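Side-chain contacts in ribulose bisphosphate carboxylase (Hyperthermus butylicus DSM 5456, PDB 6HUN), which probably catalyses the addition of CO2 and water to ribulose 1,5-bisphosphate, yielding two molecules of 3-phosphoglycerate in an archaeal AMP degradation pathway: residues R90-G95 and G361-L366; D96-V101 and N305-V310; T348-V351 and Y355-P358. All blocks are in the same frame, centred on the assembly; numbering follows the deposited sequence.

Contact 1 of 3, residues R90-G95 and G361-L366; sequences RFHDLG and GDLFHL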
# COMPACT_ATOMS: atom_id res chain seq x y z
N ARG A 90 9.83 27.06 -0.56
CA ARG A 90 11.00 27.02 0.29
C ARG A 90 11.85 25.83 -0.10
O ARG A 90 11.31 24.74 -0.33
CB ARG A 90 10.61 26.93 1.76
CG ARG A 90 11.77 27.01 2.69
CD ARG A 90 11.29 26.97 4.11
NE ARG A 90 12.40 26.72 5.01
CZ ARG A 90 12.25 26.27 6.25
NH1 ARG A 90 11.03 25.99 6.71
NH2 ARG A 90 13.31 26.06 6.99
N PHE A 91 13.16 26.08 -0.14
CA PHE A 91 14.17 25.16 -0.64
C PHE A 91 15.34 25.10 0.34
O PHE A 91 15.79 26.14 0.86
CB PHE A 91 14.65 25.62 -2.04
CG PHE A 91 13.57 25.59 -3.09
CD1 PHE A 91 12.59 26.57 -3.13
CD2 PHE A 91 13.53 24.55 -4.04
CE1 PHE A 91 11.59 26.54 -4.06
CE2 PHE A 91 12.54 24.52 -5.00
CZ PHE A 91 11.56 25.50 -5.02
N HIS A 92 15.87 23.91 0.54
CA HIS A 92 17.06 23.70 1.36
C HIS A 92 17.95 22.68 0.67
O HIS A 92 17.58 21.50 0.52
CB HIS A 92 16.72 23.28 2.78
CG HIS A 92 17.93 23.05 3.64
ND1 HIS A 92 18.60 24.07 4.28
CD2 HIS A 92 18.61 21.91 3.94
CE1 HIS A 92 19.62 23.57 4.96
NE2 HIS A 92 19.64 22.27 4.77
N ASP A 93 19.14 23.14 0.25
CA ASP A 93 20.10 22.29 -0.45
C ASP A 93 20.84 21.41 0.56
O ASP A 93 21.48 21.92 1.49
CB ASP A 93 21.02 23.20 -1.25
CG ASP A 93 22.10 22.47 -2.00
OD1 ASP A 93 22.28 21.26 -1.84
OD2 ASP A 93 22.84 23.17 -2.72
N LEU A 94 20.71 20.07 0.42
CA LEU A 94 21.32 19.14 1.36
C LEU A 94 22.79 18.87 1.05
O LEU A 94 23.46 18.16 1.81
CB LEU A 94 20.54 17.82 1.42
CG LEU A 94 19.16 17.88 2.13
CD1 LEU A 94 18.30 16.61 2.06
CD2 LEU A 94 19.27 18.31 3.60
N GLY A 95 23.28 19.41 -0.07
CA GLY A 95 24.67 19.35 -0.49
C GLY A 95 25.08 18.03 -1.10
O GLY A 95 26.27 17.81 -1.32
N GLY A 361 16.64 23.30 14.46
CA GLY A 361 17.48 22.96 13.33
C GLY A 361 17.14 21.68 12.61
O GLY A 361 17.80 21.36 11.59
N ASP A 362 16.18 20.91 13.10
CA ASP A 362 15.77 19.70 12.41
C ASP A 362 14.78 20.09 11.31
O ASP A 362 13.65 20.48 11.62
CB ASP A 362 15.16 18.69 13.39
CG ASP A 362 14.48 17.52 12.69
OD1 ASP A 362 14.85 17.20 11.51
OD2 ASP A 362 13.56 16.90 13.32
N LEU A 363 15.17 19.96 10.04
CA LEU A 363 14.32 20.39 8.94
C LEU A 363 13.50 19.24 8.35
O LEU A 363 12.63 19.49 7.51
CB LEU A 363 15.17 21.04 7.85
CG LEU A 363 15.95 22.29 8.28
CD1 LEU A 363 16.90 22.67 7.18
CD2 LEU A 363 14.96 23.43 8.55
N PHE A 364 13.71 18.01 8.82
CA PHE A 364 13.07 16.83 8.25
C PHE A 364 11.69 16.55 8.83
O PHE A 364 11.02 15.63 8.37
CB PHE A 364 13.96 15.61 8.47
CG PHE A 364 15.16 15.58 7.57
CD1 PHE A 364 16.33 16.21 7.95
CD2 PHE A 364 15.12 14.90 6.36
CE1 PHE A 364 17.45 16.19 7.12
CE2 PHE A 364 16.22 14.86 5.53
CZ PHE A 364 17.37 15.51 5.87
N HIS A 365 11.28 17.30 9.85
CA HIS A 365 9.99 17.11 10.50
C HIS A 365 9.37 18.48 10.70
O HIS A 365 10.08 19.50 10.73
CB HIS A 365 10.09 16.38 11.87
CG HIS A 365 10.86 15.09 11.83
ND1 HIS A 365 12.14 14.98 12.31
CD2 HIS A 365 10.51 13.87 11.37
CE1 HIS A 365 12.57 13.74 12.11
NE2 HIS A 365 11.60 13.04 11.57
N LEU A 366 8.06 18.50 10.87
CA LEU A 366 7.32 19.76 11.02
C LEU A 366 6.65 19.79 12.38
O LEU A 366 6.39 18.76 12.99
CB LEU A 366 6.25 19.88 9.93
CG LEU A 366 6.81 19.99 8.50
CD1 LEU A 366 5.83 19.48 7.45
CD2 LEU A 366 7.16 21.41 8.23
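Leu363 sets one of its methyl groups squarely over a face of the His92 imidazole. CD1 lies 3.5 Å from the ring centroid and only 3° off the ring normal, almost equally far from all five ring atoms: a CH-pi contact made by the methyl alone, the two side chains crossing at about a right angle. The other branch, CD2, packs obliquely against the guanidinium of Arg90, 3.5 Å from NH2, so the fork of one leucine bridges two residues of the edge strand 87-93. Arg90 gets there by a fully extended chain, with CG trans to the backbone N (chi1 -175°), and its guanidinium also makes a cation-pi contact with Trp102 on the adjacent strand. Beside this pair, the methyls of Leu94 meet the far end of the Phe364 ring, CD1 lying 4.1 Å from CZ.

Both backbones are shaped by Asx turns. Asp93 OD1 accepts from Gly95 N just after the strand ends, and Asp362 OD1 accepts from Phe364 N. Asp362 OD2 takes His365 ND1 on its syn lone pair at 2.6 Å, nearly straight at 176°, while Glu343 receives NE2 of the same ring. The carboxylates thus hold the imidazole from two sides and would tend to favour its protonated form. Between the segments, methyls centred on the imidazole or oblique to guanidinium and phenyl groups imply dispersion and CH-pi attraction, not direct polar bonds.

Contact 2 of 3, residues D96-V101 and N305-V310; sequences DGSWLV and NPKHGV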
# COMPACT_ATOMS: atom_id res chain seq x y z
N ASP A 96 24.12 17.16 -1.38
CA ASP A 96 24.42 15.83 -1.87
C ASP A 96 23.71 15.55 -3.19
O ASP A 96 23.69 14.40 -3.62
CB ASP A 96 24.02 14.77 -0.85
CG ASP A 96 22.50 14.67 -0.67
OD1 ASP A 96 21.78 15.65 -1.03
OD2 ASP A 96 22.05 13.60 -0.20
N GLY A 97 23.16 16.56 -3.84
CA GLY A 97 22.34 16.32 -5.01
C GLY A 97 20.84 16.35 -4.74
O GLY A 97 20.05 16.33 -5.71
N SER A 98 20.43 16.38 -3.47
CA SER A 98 19.02 16.42 -3.12
C SER A 98 18.75 17.68 -2.30
O SER A 98 19.66 18.29 -1.71
CB SER A 98 18.61 15.14 -2.36
OG SER A 98 19.19 15.13 -1.07
N TRP A 99 17.49 18.09 -2.32
CA TRP A 99 17.01 19.28 -1.66
C TRP A 99 15.81 18.93 -0.80
O TRP A 99 15.02 18.03 -1.14
CB TRP A 99 16.59 20.32 -2.68
CG TRP A 99 17.69 20.80 -3.60
CD1 TRP A 99 18.45 20.07 -4.47
CD2 TRP A 99 18.14 22.13 -3.70
NE1 TRP A 99 19.34 20.88 -5.11
CE2 TRP A 99 19.17 22.16 -4.66
CE3 TRP A 99 17.75 23.32 -3.10
CZ2 TRP A 99 19.80 23.31 -5.03
CZ3 TRP A 99 18.38 24.46 -3.44
CH2 TRP A 99 19.41 24.47 -4.39
N LEU A 100 15.63 19.64 0.30
CA LEU A 100 14.33 19.66 0.94
C LEU A 100 13.50 20.74 0.25
O LEU A 100 13.97 21.87 0.04
CB LEU A 100 14.41 19.92 2.45
CG LEU A 100 15.11 18.79 3.23
CD1 LEU A 100 15.24 19.16 4.76
CD2 LEU A 100 14.34 17.48 3.15
N VAL A 101 12.27 20.39 -0.07
CA VAL A 101 11.32 21.31 -0.67
C VAL A 101 10.07 21.32 0.18
O VAL A 101 9.45 20.27 0.39
CB VAL A 101 10.97 20.94 -2.13
CG1 VAL A 101 9.97 21.97 -2.68
CG2 VAL A 101 12.22 20.90 -2.99
N ASN A 305 14.76 3.62 1.99
CA ASN A 305 15.70 4.37 1.15
C ASN A 305 15.59 5.83 1.55
O ASN A 305 14.53 6.44 1.36
CB ASN A 305 15.28 4.18 -0.32
CG ASN A 305 16.20 4.83 -1.27
OD1 ASN A 305 17.01 5.72 -0.91
ND2 ASN A 305 16.11 4.38 -2.55
N PRO A 306 16.62 6.44 2.12
CA PRO A 306 16.46 7.85 2.54
C PRO A 306 16.22 8.80 1.37
O PRO A 306 15.96 10.01 1.61
CB PRO A 306 17.81 8.21 3.20
CG PRO A 306 18.66 6.99 3.13
CD PRO A 306 18.04 6.02 2.16
N LYS A 307 16.43 8.34 0.13
CA LYS A 307 16.29 9.22 -1.01
C LYS A 307 14.97 9.02 -1.78
O LYS A 307 14.73 9.78 -2.76
CB LYS A 307 17.45 8.99 -2.00
CG LYS A 307 18.87 9.31 -1.51
CD LYS A 307 18.94 10.77 -1.12
CE LYS A 307 19.90 11.47 -1.95
NZ LYS A 307 19.63 11.57 -3.43
N HIS A 308 14.19 8.02 -1.41
CA HIS A 308 12.97 7.74 -2.20
C HIS A 308 11.96 6.96 -1.41
O HIS A 308 12.26 5.88 -0.90
CB HIS A 308 13.32 6.95 -3.46
CG HIS A 308 12.15 6.85 -4.42
ND1 HIS A 308 11.83 7.88 -5.28
CD2 HIS A 308 11.27 5.83 -4.67
CE1 HIS A 308 10.81 7.49 -6.05
NE2 HIS A 308 10.44 6.27 -5.69
N GLY A 309 10.72 7.45 -1.34
CA GLY A 309 9.73 6.62 -0.65
C GLY A 309 9.00 7.51 0.35
O GLY A 309 8.77 8.69 0.07
N VAL A 310 8.63 6.95 1.49
CA VAL A 310 7.89 7.67 2.54
C VAL A 310 8.62 7.40 3.86
O VAL A 310 8.98 6.26 4.13
CB VAL A 310 6.45 7.16 2.68
CG1 VAL A 310 5.68 8.08 3.72
CG2 VAL A 310 5.70 7.19 1.27
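Lys307 meets Asp96 and Ser98 chiefly through CE, its last methylene. This carbon is 3.5 Å from Asp96 OD2 and 3.8 Å from Ser98 OG, and the methylene of Ser98 also packs against this end, CB lying 3.9 Å from Lys307 NZ. The aspartate and lysine side chains run past each other in opposite directions. Bends at chi2, chi3 and chi4 bring CE alongside both residues.

Electrostatics add a longer-range component. Lys307 NZ and Asp96 OD2 are 4.5 Å apart, beyond a salt bridge, though some attraction is likely at that distance. Each charge has a closer partner on strand 41-49: the ammonium bonds to Thr48 OG1, and OD2 forms a salt bridge with Arg46, whose NE also bonds to Ser98 OG.

The contact joins the N-terminal domain to the catalytic domain of the Rubisco large chain. Residues 96-98 lead from the turn into strand 99-105 of the N-terminal sheet, whereas 305-310 follows helix 300-303 of the barrel domain and adds the short strand 309-310 to that same sheet, beside strand 132-141.

Hydrogen bonds inside each segment fix the two turns. Asp96 OD1 accepts twice. Ser98 N gives it the bond of an Asx turn. The hydroxyl adds a second, Ser98 OG meeting the syn lone pair of Asp96 OD1 at 2.6 Å. In the other segment, Asn305 opens a type I turn closed by His308 N and Asn305 O; its OD1 takes Lys307 N, 45° above the amide carbonyl plane, in a second Asx turn. His308 NE2 bonds to Ala300 O of the second subunit.

Contact 3 of 3, residues T348-V351 and Y355-P358; sequences TRIV and YYRP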
# COMPACT_ATOMS: atom_id res chain seq x y z
N THR A 348 8.46 7.73 18.34
CA THR A 348 7.66 7.63 19.57
C THR A 348 7.07 8.99 19.92
O THR A 348 5.90 9.08 20.33
CB THR A 348 8.51 7.13 20.77
OG1 THR A 348 9.39 8.17 21.21
CG2 THR A 348 9.30 5.87 20.41
N ARG A 349 7.83 10.07 19.70
CA ARG A 349 7.26 11.37 20.04
C ARG A 349 6.07 11.70 19.16
O ARG A 349 5.06 12.20 19.66
CB ARG A 349 8.29 12.51 19.93
CG ARG A 349 9.37 12.53 20.98
CD ARG A 349 10.36 13.68 20.68
NE ARG A 349 9.68 14.97 20.83
CZ ARG A 349 9.84 16.05 20.06
NH1 ARG A 349 9.13 17.14 20.33
NH2 ARG A 349 10.69 16.05 19.03
N ILE A 350 6.15 11.42 17.86
CA ILE A 350 5.04 11.84 17.01
C ILE A 350 3.76 11.01 17.28
O ILE A 350 2.65 11.52 17.09
CB ILE A 350 5.43 11.80 15.52
CG1 ILE A 350 4.37 12.58 14.67
CG2 ILE A 350 5.57 10.32 14.95
CD1 ILE A 350 4.30 14.10 15.04
N VAL A 351 3.86 9.77 17.74
CA VAL A 351 2.64 9.00 18.01
C VAL A 351 2.12 9.20 19.43
O VAL A 351 0.92 8.94 19.67
CB VAL A 351 2.82 7.49 17.71
CG1 VAL A 351 3.33 7.27 16.26
CG2 VAL A 351 3.78 6.82 18.70
N TYR A 355 1.48 17.60 21.37
CA TYR A 355 2.00 18.73 20.61
C TYR A 355 3.44 18.39 20.25
O TYR A 355 4.34 18.53 21.07
CB TYR A 355 1.91 20.04 21.38
CG TYR A 355 1.78 21.24 20.48
CD1 TYR A 355 2.65 21.43 19.40
CD2 TYR A 355 0.77 22.19 20.68
CE1 TYR A 355 2.53 22.53 18.55
CE2 TYR A 355 0.65 23.30 19.85
CZ TYR A 355 1.53 23.47 18.78
OH TYR A 355 1.41 24.56 17.94
N TYR A 356 3.65 17.94 19.02
CA TYR A 356 4.98 17.60 18.56
C TYR A 356 5.70 18.84 18.05
O TYR A 356 5.18 19.56 17.20
CB TYR A 356 4.90 16.55 17.44
CG TYR A 356 6.28 16.27 16.83
CD1 TYR A 356 6.71 16.93 15.68
CD2 TYR A 356 7.15 15.34 17.42
CE1 TYR A 356 7.97 16.68 15.12
CE2 TYR A 356 8.41 15.09 16.89
CZ TYR A 356 8.80 15.74 15.72
OH TYR A 356 10.05 15.51 15.23
N ARG A 357 6.92 19.08 18.55
CA ARG A 357 7.76 20.13 18.01
C ARG A 357 9.12 19.55 17.65
O ARG A 357 9.79 18.97 18.52
CB ARG A 357 7.90 21.28 19.01
CG ARG A 357 6.60 22.02 19.20
CD ARG A 357 6.82 23.30 20.02
NE ARG A 357 5.57 23.92 20.45
CZ ARG A 357 4.86 23.53 21.51
NH1 ARG A 357 5.27 22.50 22.23
NH2 ARG A 357 3.74 24.17 21.86
N PRO A 358 9.58 19.70 16.40
CA PRO A 358 10.95 19.29 16.05
C PRO A 358 12.01 20.01 16.89
O PRO A 358 11.84 21.15 17.35
CB PRO A 358 11.07 19.68 14.57
CG PRO A 358 9.68 19.92 14.11
CD PRO A 358 8.92 20.39 15.28
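Arg349 grips the backbone carbonyl of Arg357 with its guanidinium. NH1 donates to Arg357 O at 2.7 Å with an N-H...O angle of 159°, and the oxygen lies in the guanidinium plane, although the donor is tilted 33° from the plane of the carbonyl. A weak second bond comes from NH2, so both terminal nitrogens point at one acceptor. NH2 also forms a salt bridge with Glu346, and the same Glu346 oxygen is bonded to Tyr356 OH. This shared carboxylate ties the arginine and the tyrosine together at their polar ends.

A bend at chi3 in the otherwise extended arginine brings the guanidinium up to Tyr356 CE2, which sits off-centre over its face, 3.3 Å from Arg349 NH2, the planes 30° apart. Arg349 CB lies at the ring's edge. Ile350 supplies the apolar side of the packing, its CD1 reaching Tyr356 CG at 3.4 Å. Phe313 on helix 312-322 meets the tyrosine ring edge-to-face and touches Ile350 too. Next to this, Arg357 turns back over Tyr355, with NH2 centred above the phenol ring.

These contacts join the last turn of helix 339-352, which follows barrel strand 326-328 of the catalytic domain, to strand 355-356, which runs back roughly the opposite way and pairs antiparallel with 368-369 before barrel strand 377-380. The salt bridge and the phenol's hydrogen bond would favour an ionised Glu346; together with the bonds to Arg357 O, the salt bridge limits rotation of the guanidinium.

How the contacts relate
Contacts 1 and 2 adjoin, their centres 10 Å apart. Neighbouring strands 87-93 and 99-105 carry their N-terminal-domain sides, joined by a probable hydrogen bond of 2.7 Å between His92 O and Leu100 N, and Leu363 CB packs on Leu100 CD1 at 3.6 Å. Contact 3 lies about 17 Å from contact 1, centre to centre, yet touches it: the chain returns from 355-358 through 361-366, and Leu366 O comes within 3.3 Å of Tyr356 CD1. Contacts 2 and 3 do not touch, their nearest atoms being about 11 Å apart. Contacts 1 and 2 lie away from the predicted catalytic residues; in contact 3 the Ile350 side chain is about 11 Å from that of Arg296, a predicted substrate-binding residue.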